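Local coordinates for methylenetetrahydrofolate--tRNA-(uracil-5-)-methyltransferase TrmFO (Thermus thermophilus, PDB 3G5S), which catalyses the folate- and FAD-dependent methylation of uridine 54 in tRNA to 5-methyluridine, at residues L238-L247 against E255-R263; R359-P370 against A423-P433. All coordinates share one frame; numbering follows the deposited sequence.

Contact 1: L238-L247 against E255-R263; sequences LFGPMKPVGL and EPFAVVQLR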
loop_
_atom_site.group_PDB
_atom_site.type_symbol
_atom_site.label_atom_id
_atom_site.label_comp_id
_atom_site.label_asym_id
_atom_site.label_seq_id
_atom_site.Cartn_x
_atom_site.Cartn_y
_atom_site.Cartn_z
ATOM N N LEU A 238 26.416 -0.833 13.231
ATOM C CA LEU A 238 27.516 -1.646 12.719
ATOM C C LEU A 238 27.360 -3.118 13.094
ATOM O O LEU A 238 27.826 -4.003 12.376
ATOM C CB LEU A 238 28.865 -1.110 13.209
ATOM C CG LEU A 238 29.195 0.328 12.809
ATOM C CD1 LEU A 238 30.478 0.785 13.489
ATOM C CD2 LEU A 238 29.292 0.467 11.295
ATOM N N PHE A 239 26.707 -3.375 14.223
ATOM C CA PHE A 239 26.371 -4.741 14.599
ATOM C C PHE A 239 25.143 -5.221 13.841
ATOM O O PHE A 239 24.957 -6.423 13.677
ATOM C CB PHE A 239 26.052 -4.832 16.092
ATOM C CG PHE A 239 27.262 -4.889 16.986
ATOM C CD1 PHE A 239 28.155 -5.946 16.907
ATOM C CD2 PHE A 239 27.488 -3.904 17.931
ATOM C CE1 PHE A 239 29.251 -6.017 17.737
ATOM C CE2 PHE A 239 28.593 -3.971 18.775
ATOM C CZ PHE A 239 29.475 -5.028 18.671
ATOM N N GLY A 240 24.314 -4.269 13.400
ATOM C CA GLY A 240 23.010 -4.543 12.822
ATOM C C GLY A 240 22.966 -4.415 11.309
ATOM O O GLY A 240 23.717 -5.083 10.611
ATOM N N PRO A 241 22.090 -3.543 10.788
ATOM C CA PRO A 241 21.793 -3.592 9.353
ATOM C C PRO A 241 22.932 -3.101 8.481
ATOM O O PRO A 241 22.888 -3.346 7.283
ATOM C CB PRO A 241 20.579 -2.669 9.224
ATOM C CG PRO A 241 20.722 -1.725 10.371
ATOM C CD PRO A 241 21.223 -2.584 11.491
HETATM N N MSE A 242 23.926 -2.435 9.060
HETATM C CA MSE A 242 25.043 -1.925 8.278
HETATM C C MSE A 242 26.289 -2.800 8.408
HETATM O O MSE A 242 27.364 -2.432 7.932
HETATM C CB MSE A 242 25.329 -0.460 8.632
HETATM C CG MSE A 242 24.129 0.457 8.384
HETATM SE SE MSE A 242 24.452 2.335 8.700
HETATM C CE MSE A 242 25.621 2.681 7.193
ATOM N N LYS A 243 26.143 -3.971 9.019
ATOM C CA LYS A 243 27.291 -4.866 9.190
ATOM C C LYS A 243 27.848 -5.355 7.850
ATOM O O LYS A 243 27.092 -5.627 6.925
ATOM C CB LYS A 243 26.908 -6.053 10.072
ATOM C CG LYS A 243 25.951 -7.030 9.428
ATOM C CD LYS A 243 25.456 -8.031 10.464
ATOM C CE LYS A 243 24.469 -9.009 9.867
ATOM N NZ LYS A 243 23.957 -9.964 10.882
ATOM N N PRO A 244 29.181 -5.466 7.746
ATOM C CA PRO A 244 29.815 -5.890 6.496
ATOM C C PRO A 244 30.177 -7.373 6.475
ATOM O O PRO A 244 30.887 -7.816 5.570
ATOM C CB PRO A 244 31.088 -5.049 6.489
ATOM C CG PRO A 244 31.487 -5.028 7.941
ATOM C CD PRO A 244 30.177 -4.955 8.709
ATOM N N VAL A 245 29.689 -8.116 7.465
ATOM C CA VAL A 245 30.040 -9.523 7.657
ATOM C C VAL A 245 29.867 -10.352 6.387
ATOM O O VAL A 245 28.792 -10.374 5.793
ATOM C CB VAL A 245 29.200 -10.153 8.782
ATOM C CG1 VAL A 245 29.600 -11.597 8.984
ATOM C CG2 VAL A 245 29.370 -9.362 10.067
ATOM N N GLY A 246 30.935 -11.030 5.977
ATOM C CA GLY A 246 30.876 -11.924 4.833
ATOM C C GLY A 246 30.915 -11.252 3.468
ATOM O O GLY A 246 30.729 -11.916 2.444
ATOM N N LEU A 247 31.163 -9.946 3.443
ATOM C CA LEU A 247 31.234 -9.199 2.189
ATOM C C LEU A 247 32.659 -8.760 1.884
ATOM O O LEU A 247 33.428 -8.432 2.790
ATOM C CB LEU A 247 30.315 -7.978 2.243
ATOM C CG LEU A 247 28.826 -8.254 2.470
ATOM C CD1 LEU A 247 28.078 -6.963 2.770
ATOM C CD2 LEU A 247 28.219 -8.971 1.273
ATOM N N GLU A 255 36.952 -6.585 3.437
ATOM C CA GLU A 255 35.685 -6.289 4.067
ATOM C C GLU A 255 35.481 -4.773 4.101
ATOM O O GLU A 255 36.384 -4.035 4.476
ATOM C CB GLU A 255 35.718 -6.843 5.491
ATOM C CG GLU A 255 34.406 -6.816 6.240
ATOM C CD GLU A 255 34.598 -7.235 7.684
ATOM O OE1 GLU A 255 35.089 -6.410 8.478
ATOM O OE2 GLU A 255 34.286 -8.394 8.020
ATOM N N PRO A 256 34.303 -4.289 3.685
ATOM C CA PRO A 256 34.047 -2.851 3.828
ATOM C C PRO A 256 33.870 -2.478 5.298
ATOM O O PRO A 256 33.625 -3.345 6.143
ATOM C CB PRO A 256 32.746 -2.639 3.048
ATOM C CG PRO A 256 32.116 -3.976 2.969
ATOM C CD PRO A 256 33.197 -5.002 3.026
ATOM N N PHE A 257 34.025 -1.200 5.606
ATOM C CA PHE A 257 33.797 -0.756 6.973
ATOM C C PHE A 257 32.328 -0.952 7.365
ATOM O O PHE A 257 32.017 -1.497 8.420
ATOM C CB PHE A 257 34.199 0.704 7.166
ATOM C CG PHE A 257 33.956 1.200 8.557
ATOM C CD1 PHE A 257 34.895 0.987 9.556
ATOM C CD2 PHE A 257 32.766 1.829 8.883
ATOM C CE1 PHE A 257 34.663 1.425 10.848
ATOM C CE2 PHE A 257 32.527 2.265 10.170
ATOM C CZ PHE A 257 33.476 2.061 11.155
ATOM N N ALA A 258 31.428 -0.497 6.503
ATOM C CA ALA A 258 29.996 -0.644 6.716
ATOM C C ALA A 258 29.333 -0.678 5.349
ATOM O O ALA A 258 29.936 -0.264 4.353
ATOM C CB ALA A 258 29.471 0.512 7.535
ATOM N N VAL A 259 28.111 -1.202 5.292
ATOM C CA VAL A 259 27.343 -1.198 4.059
ATOM C C VAL A 259 25.896 -0.863 4.339
ATOM O O VAL A 259 25.411 -1.018 5.454
ATOM C CB VAL A 259 27.363 -2.567 3.338
ATOM C CG1 VAL A 259 28.787 -3.020 3.071
ATOM C CG2 VAL A 259 26.584 -3.605 4.130
ATOM N N VAL A 260 25.220 -0.367 3.317
ATOM C CA VAL A 260 23.770 -0.431 3.262
ATOM C C VAL A 260 23.433 -1.440 2.172
ATOM O O VAL A 260 23.945 -1.356 1.049
ATOM C CB VAL A 260 23.147 0.936 2.948
ATOM C CG1 VAL A 260 21.650 0.803 2.708
ATOM C CG2 VAL A 260 23.436 1.914 4.081
ATOM N N GLN A 261 22.588 -2.412 2.506
ATOM C CA GLN A 261 22.176 -3.405 1.533
ATOM C C GLN A 261 20.823 -3.048 0.951
ATOM O O GLN A 261 19.972 -2.500 1.653
ATOM C CB GLN A 261 22.057 -4.775 2.185
ATOM C CG GLN A 261 23.343 -5.338 2.695
ATOM C CD GLN A 261 23.203 -6.799 2.997
ATOM O OE1 GLN A 261 22.390 -7.194 3.837
ATOM N NE2 GLN A 261 23.973 -7.623 2.298
ATOM N N LEU A 262 20.622 -3.384 -0.318
ATOM C CA LEU A 262 19.322 -3.235 -0.953
ATOM C C LEU A 262 18.875 -4.567 -1.513
ATOM O O LEU A 262 19.692 -5.358 -1.989
ATOM C CB LEU A 262 19.354 -2.191 -2.066
ATOM C CG LEU A 262 19.548 -0.753 -1.573
ATOM C CD1 LEU A 262 21.014 -0.423 -1.521
ATOM C CD2 LEU A 262 18.810 0.221 -2.471
ATOM N N ARG A 263 17.575 -4.821 -1.442
ATOM C CA ARG A 263 17.034 -6.062 -1.978
ATOM C C ARG A 263 15.891 -5.784 -2.938
ATOM O O ARG A 263 15.159 -4.806 -2.796
ATOM C CB ARG A 263 16.572 -7.000 -0.865
ATOM C CG ARG A 263 15.248 -6.650 -0.256
ATOM C CD ARG A 263 14.729 -7.783 0.621
ATOM N NE ARG A 263 13.286 -7.684 0.712
ATOM C CZ ARG A 263 12.488 -8.536 1.346
ATOM N NH1 ARG A 263 12.978 -9.590 1.991
ATOM N NH2 ARG A 263 11.184 -8.314 1.326
HETATM O O HOH W 1 21.391 -2.547 5.080
HETATM O O HOH W 2 21.312 -5.819 6.014
HETATM O O HOH W 3 33.670 -10.626 6.736
#

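Contact 2: R359-P370 against A423-P433; sequences RKALGLPPVAPP and AFSAWLSGLNP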
loop_
_atom_site.group_PDB
_atom_site.type_symbol
_atom_site.label_atom_id
_atom_site.label_comp_id
_atom_site.label_asym_id
_atom_site.label_seq_id
_atom_site.Cartn_x
_atom_site.Cartn_y
_atom_site.Cartn_z
ATOM N N ARG A 359 -18.855 -10.466 -10.054
ATOM C CA ARG A 359 -18.708 -11.386 -11.174
ATOM C C ARG A 359 -18.857 -12.843 -10.742
ATOM O O ARG A 359 -19.525 -13.639 -11.400
ATOM C CB ARG A 359 -17.394 -11.127 -11.920
ATOM C CG ARG A 359 -17.420 -9.789 -12.673
ATOM C CD ARG A 359 -16.071 -9.451 -13.322
ATOM N NE ARG A 359 -15.645 -10.469 -14.277
ATOM C CZ ARG A 359 -16.063 -10.542 -15.538
ATOM N NH1 ARG A 359 -15.633 -11.523 -16.314
ATOM N NH2 ARG A 359 -16.905 -9.639 -16.027
ATOM N N LYS A 360 -18.274 -13.184 -9.595
ATOM C CA LYS A 360 -18.419 -14.536 -9.031
ATOM C C LYS A 360 -19.888 -14.895 -8.789
ATOM O O LYS A 360 -20.343 -16.019 -9.081
ATOM C CB LYS A 360 -17.672 -14.611 -7.696
ATOM C CG LYS A 360 -17.461 -16.030 -7.182
ATOM C CD LYS A 360 -16.572 -16.807 -8.142
ATOM C CE LYS A 360 -15.615 -17.734 -7.399
ATOM N NZ LYS A 360 -16.169 -19.062 -7.045
ATOM N N ALA A 361 -20.612 -13.933 -8.238
ATOM C CA ALA A 361 -22.037 -14.095 -7.966
ATOM C C ALA A 361 -22.815 -14.357 -9.260
ATOM O O ALA A 361 -23.848 -15.035 -9.248
ATOM C CB ALA A 361 -22.592 -12.890 -7.238
ATOM N N LEU A 362 -22.301 -13.814 -10.359
ATOM C CA LEU A 362 -22.895 -13.925 -11.692
ATOM C C LEU A 362 -22.342 -15.125 -12.466
ATOM O O LEU A 362 -22.713 -15.353 -13.618
ATOM C CB LEU A 362 -22.661 -12.635 -12.489
ATOM C CG LEU A 362 -23.351 -11.387 -11.940
ATOM C CD1 LEU A 362 -22.889 -10.148 -12.685
ATOM C CD2 LEU A 362 -24.864 -11.529 -12.013
ATOM N N GLY A 363 -21.460 -15.893 -11.831
ATOM C CA GLY A 363 -20.868 -17.061 -12.459
ATOM C C GLY A 363 -19.788 -16.753 -13.479
ATOM O O GLY A 363 -19.517 -17.563 -14.367
ATOM N N LEU A 364 -19.153 -15.593 -13.340
ATOM C CA LEU A 364 -18.152 -15.136 -14.296
ATOM C C LEU A 364 -16.764 -15.095 -13.672
ATOM O O LEU A 364 -16.616 -14.845 -12.480
ATOM C CB LEU A 364 -18.530 -13.749 -14.803
ATOM C CG LEU A 364 -19.922 -13.634 -15.415
ATOM C CD1 LEU A 364 -20.268 -12.176 -15.677
ATOM C CD2 LEU A 364 -20.027 -14.456 -16.693
ATOM N N PRO A 365 -15.733 -15.336 -14.485
ATOM C CA PRO A 365 -14.356 -15.351 -13.976
ATOM C C PRO A 365 -13.857 -13.953 -13.610
ATOM O O PRO A 365 -14.341 -12.956 -14.147
ATOM C CB PRO A 365 -13.550 -15.902 -15.153
ATOM C CG PRO A 365 -14.366 -15.592 -16.356
ATOM C CD PRO A 365 -15.804 -15.587 -15.935
ATOM N N PRO A 366 -12.882 -13.879 -12.698
ATOM C CA PRO A 366 -12.392 -12.577 -12.243
ATOM C C PRO A 366 -11.516 -11.876 -13.274
ATOM O O PRO A 366 -11.015 -12.482 -14.222
ATOM C CB PRO A 366 -11.582 -12.930 -10.994
ATOM C CG PRO A 366 -11.138 -14.327 -11.207
ATOM C CD PRO A 366 -12.218 -15.002 -12.013
ATOM N N VAL A 367 -11.334 -10.580 -13.058
ATOM C CA VAL A 367 -10.543 -9.737 -13.941
ATOM C C VAL A 367 -9.550 -8.918 -13.116
ATOM O O VAL A 367 -9.644 -8.850 -11.893
ATOM C CB VAL A 367 -11.449 -8.794 -14.754
ATOM C CG1 VAL A 367 -12.295 -9.580 -15.750
ATOM C CG2 VAL A 367 -12.332 -7.969 -13.829
ATOM N N ALA A 368 -8.588 -8.297 -13.792
ATOM C CA ALA A 368 -7.660 -7.383 -13.137
ATOM C C ALA A 368 -7.160 -6.398 -14.173
ATOM O O ALA A 368 -6.895 -6.777 -15.307
ATOM C CB ALA A 368 -6.495 -8.127 -12.517
ATOM N N PRO A 369 -7.025 -5.123 -13.790
ATOM C CA PRO A 369 -6.609 -4.110 -14.761
ATOM C C PRO A 369 -5.154 -4.297 -15.164
ATOM O O PRO A 369 -4.395 -4.973 -14.484
ATOM C CB PRO A 369 -6.792 -2.785 -14.018
ATOM C CG PRO A 369 -7.125 -3.108 -12.619
ATOM C CD PRO A 369 -7.266 -4.578 -12.444
ATOM N N PRO A 370 -4.759 -3.677 -16.273
ATOM C CA PRO A 370 -3.436 -3.924 -16.854
ATOM C C PRO A 370 -2.297 -3.262 -16.078
ATOM O O PRO A 370 -2.522 -2.315 -15.322
ATOM C CB PRO A 370 -3.548 -3.304 -18.245
ATOM C CG PRO A 370 -4.608 -2.276 -18.117
ATOM C CD PRO A 370 -5.583 -2.785 -17.105
ATOM N N ALA A 423 -5.034 3.005 -20.812
ATOM C CA ALA A 423 -5.058 1.556 -20.635
ATOM C C ALA A 423 -6.193 1.148 -19.700
ATOM O O ALA A 423 -6.891 0.167 -19.953
ATOM C CB ALA A 423 -3.731 1.055 -20.092
ATOM N N PHE A 424 -6.378 1.904 -18.624
ATOM C CA PHE A 424 -7.431 1.592 -17.676
ATOM C C PHE A 424 -8.808 1.740 -18.312
ATOM O O PHE A 424 -9.693 0.905 -18.115
ATOM C CB PHE A 424 -7.318 2.484 -16.448
ATOM C CG PHE A 424 -8.240 2.072 -15.342
ATOM C CD1 PHE A 424 -7.926 0.990 -14.537
ATOM C CD2 PHE A 424 -9.430 2.738 -15.127
ATOM C CE1 PHE A 424 -8.777 0.589 -13.527
ATOM C CE2 PHE A 424 -10.287 2.339 -14.115
ATOM C CZ PHE A 424 -9.955 1.263 -13.318
ATOM N N SER A 425 -8.991 2.819 -19.062
ATOM C CA SER A 425 -10.265 3.068 -19.722
ATOM C C SER A 425 -10.597 1.983 -20.741
ATOM O O SER A 425 -11.741 1.550 -20.843
ATOM C CB SER A 425 -10.263 4.442 -20.386
ATOM O OG SER A 425 -10.254 5.468 -19.413
ATOM N N ALA A 426 -9.597 1.543 -21.496
ATOM C CA ALA A 426 -9.821 0.465 -22.452
ATOM C C ALA A 426 -10.199 -0.827 -21.731
ATOM O O ALA A 426 -11.056 -1.583 -22.182
ATOM C CB ALA A 426 -8.594 0.260 -23.326
ATOM N N TRP A 427 -9.556 -1.076 -20.597
ATOM C CA TRP A 427 -9.883 -2.244 -19.793
ATOM C C TRP A 427 -11.339 -2.175 -19.326
ATOM O O TRP A 427 -12.083 -3.147 -19.465
ATOM C CB TRP A 427 -8.911 -2.358 -18.625
ATOM C CG TRP A 427 -9.243 -3.463 -17.681
ATOM C CD1 TRP A 427 -9.030 -4.804 -17.861
ATOM C CD2 TRP A 427 -9.847 -3.322 -16.393
ATOM N NE1 TRP A 427 -9.474 -5.503 -16.759
ATOM C CE2 TRP A 427 -9.981 -4.617 -15.845
ATOM C CE3 TRP A 427 -10.294 -2.228 -15.649
ATOM C CZ2 TRP A 427 -10.533 -4.841 -14.583
ATOM C CZ3 TRP A 427 -10.850 -2.453 -14.400
ATOM C CH2 TRP A 427 -10.960 -3.747 -13.879
ATOM N N LEU A 428 -11.758 -1.026 -18.798
ATOM C CA LEU A 428 -13.147 -0.867 -18.351
ATOM C C LEU A 428 -14.120 -1.151 -19.482
ATOM O O LEU A 428 -15.139 -1.811 -19.293
ATOM C CB LEU A 428 -13.402 0.554 -17.848
ATOM C CG LEU A 428 -12.802 0.996 -16.519
ATOM C CD1 LEU A 428 -13.024 2.491 -16.340
ATOM C CD2 LEU A 428 -13.407 0.213 -15.365
ATOM N N SER A 429 -13.803 -0.631 -20.660
ATOM C CA SER A 429 -14.699 -0.739 -21.800
ATOM C C SER A 429 -14.900 -2.183 -22.244
ATOM O O SER A 429 -15.898 -2.508 -22.883
ATOM C CB SER A 429 -14.183 0.106 -22.968
ATOM O OG SER A 429 -14.257 1.485 -22.658
ATOM N N GLY A 430 -13.945 -3.043 -21.912
ATOM C CA GLY A 430 -14.027 -4.445 -22.272
ATOM C C GLY A 430 -14.770 -5.324 -21.283
ATOM O O GLY A 430 -14.973 -6.507 -21.545
ATOM N N LEU A 431 -15.178 -4.761 -20.150
ATOM C CA LEU A 431 -15.876 -5.542 -19.126
ATOM C C LEU A 431 -17.292 -5.926 -19.534
ATOM O O LEU A 431 -18.062 -5.089 -20.002
ATOM C CB LEU A 431 -15.950 -4.774 -17.816
ATOM C CG LEU A 431 -14.639 -4.468 -17.100
ATOM C CD1 LEU A 431 -14.924 -3.554 -15.922
ATOM C CD2 LEU A 431 -13.933 -5.741 -16.645
ATOM N N ASN A 432 -17.632 -7.192 -19.324
ATOM C CA ASN A 432 -18.974 -7.690 -19.597
ATOM C C ASN A 432 -19.395 -8.631 -18.475
ATOM O O ASN A 432 -18.788 -9.690 -18.294
ATOM C CB ASN A 432 -19.005 -8.416 -20.939
ATOM C CG ASN A 432 -20.410 -8.736 -21.394
ATOM O OD1 ASN A 432 -21.379 -8.481 -20.679
ATOM N ND2 ASN A 432 -20.530 -9.296 -22.590
ATOM N N PRO A 433 -20.437 -8.254 -17.710
ATOM C CA PRO A 433 -21.287 -7.069 -17.883
ATOM C C PRO A 433 -20.534 -5.774 -17.603
ATOM O O PRO A 433 -19.586 -5.767 -16.819
ATOM C CB PRO A 433 -22.360 -7.268 -16.807
ATOM C CG PRO A 433 -21.650 -8.042 -15.751
ATOM C CD PRO A 433 -20.868 -9.044 -16.545
HETATM O O HOH W 4 -18.171 -7.222 -15.110
#

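Contact 1: L238-L247 against E255-R263
Met242, deposited as selenomethionine, and Val259 meet backbone to backbone at the tight centre of this contact. Val259 N donates a nearly straight hydrogen bond to Met242 O, 3.0 Å long. Next to this bond, Met242 CA lies 3.0 Å from Val259 O in a CA-H...O contact. The Met242 chain then bends at its selenium, chi3 70°, which brings CE to 3.9 Å from Val260 CG2. Pro244 packs its CB and CG against the other segment, with CB 3.1 Å from Pro256 O. Leu247 crosses Val259, and Leu247 CD1 rests 3.9 Å from Val259 CG2. At the helix end, Leu238 CD2 packs 3.8 Å from Ala258 CB and also touches the Phe257 ring obliquely.

The solvent side, at Glu255, is looser. Glu255 runs extended along Pro244, and its OE2 takes a hydrogen bond from water 3, which in turn accepts one from Gly246 N. This links the acid to the type II turn Pro244-Leu247. The Gln261 end is bridged by water but buried. Water 1 lies between Pro241 O and Gln261 N, accepting from the latter. Water 2 lies between the acceptors Pro241 O and Gln261 OE1, while Gln261 NE2 is bonded to Asn188.

The contact thus lays the irregular chain after helix 236-239, including the type I turn Gly240-Lys243, across the start of strand 258-264. That strand runs antiparallel between strands 187-191 and 271-274 in a six-stranded sheet. Helix 193-205 borders the contact, with Tyr196 touching Leu238, Met242 and Phe257.

Contact 2: R359-P370 against A423-P433
Pro365 O is gripped side-on by NE and NH1 of Arg359, at 2.8 and 2.9 Å respectively. Arg359 NH2 donates a hydrogen bond across to Asn432 O, 2.9 Å. A bend at chi3, 59°, turns the guanidinium toward these partners. Both donors to Pro365 O hold it near the guanidinium plane. The bond to Asn432 O is less regular, because NH2 stands above that carbonyl plane. Water 4 joins NH2 to Pro433 O as well. Val367 CG1 and Leu364 CB lie on opposite faces of the group, each offset toward its rim, so bonds and packing together fix its rotation.

Leu364 CD1 is only 3.3 Å from Pro433 CD, tighter than usual van der Waals contact, beside the cis peptide of Pro433.

Farther along, Trp427 receives the proline-rich chain. Pro369 CA sits over the five-membered ring, 3.6 Å from its centroid, in a CH-pi contact. Leu431 CD2 covers the opposite face near the rim. Pro370 CD packs 3.7 Å from Trp427 CB.

The extended chain leaving helix 343-361 through a Schellman motif thus runs along the end of helix 409-429. Leu355 of the former touches Trp427, and helix 63-74 packs on Phe424.

Overall arrangement
The two contacts lie on opposite sides of the chain's centre, about 47 Å between their own centres and about 22 Å between nearest atoms. They share no element. Both are partly buried, contact 1 the more so: half of its touching residues are buried, against under a third in contact 2. Neither lies at the FAD or glutathione site. Contact 1 lays a nearby loop against a strand of the antiparallel sheet. Its single direct hydrogen bond is between backbones, and waters add bridges. Contact 2 joins more distant segments beside two helix ends. There one arginine side chain supplies the direct polar link. Pro244 lies over backbone carbonyl oxygens in contact 1, whereas in contact 2 Pro369 lies on an aromatic face.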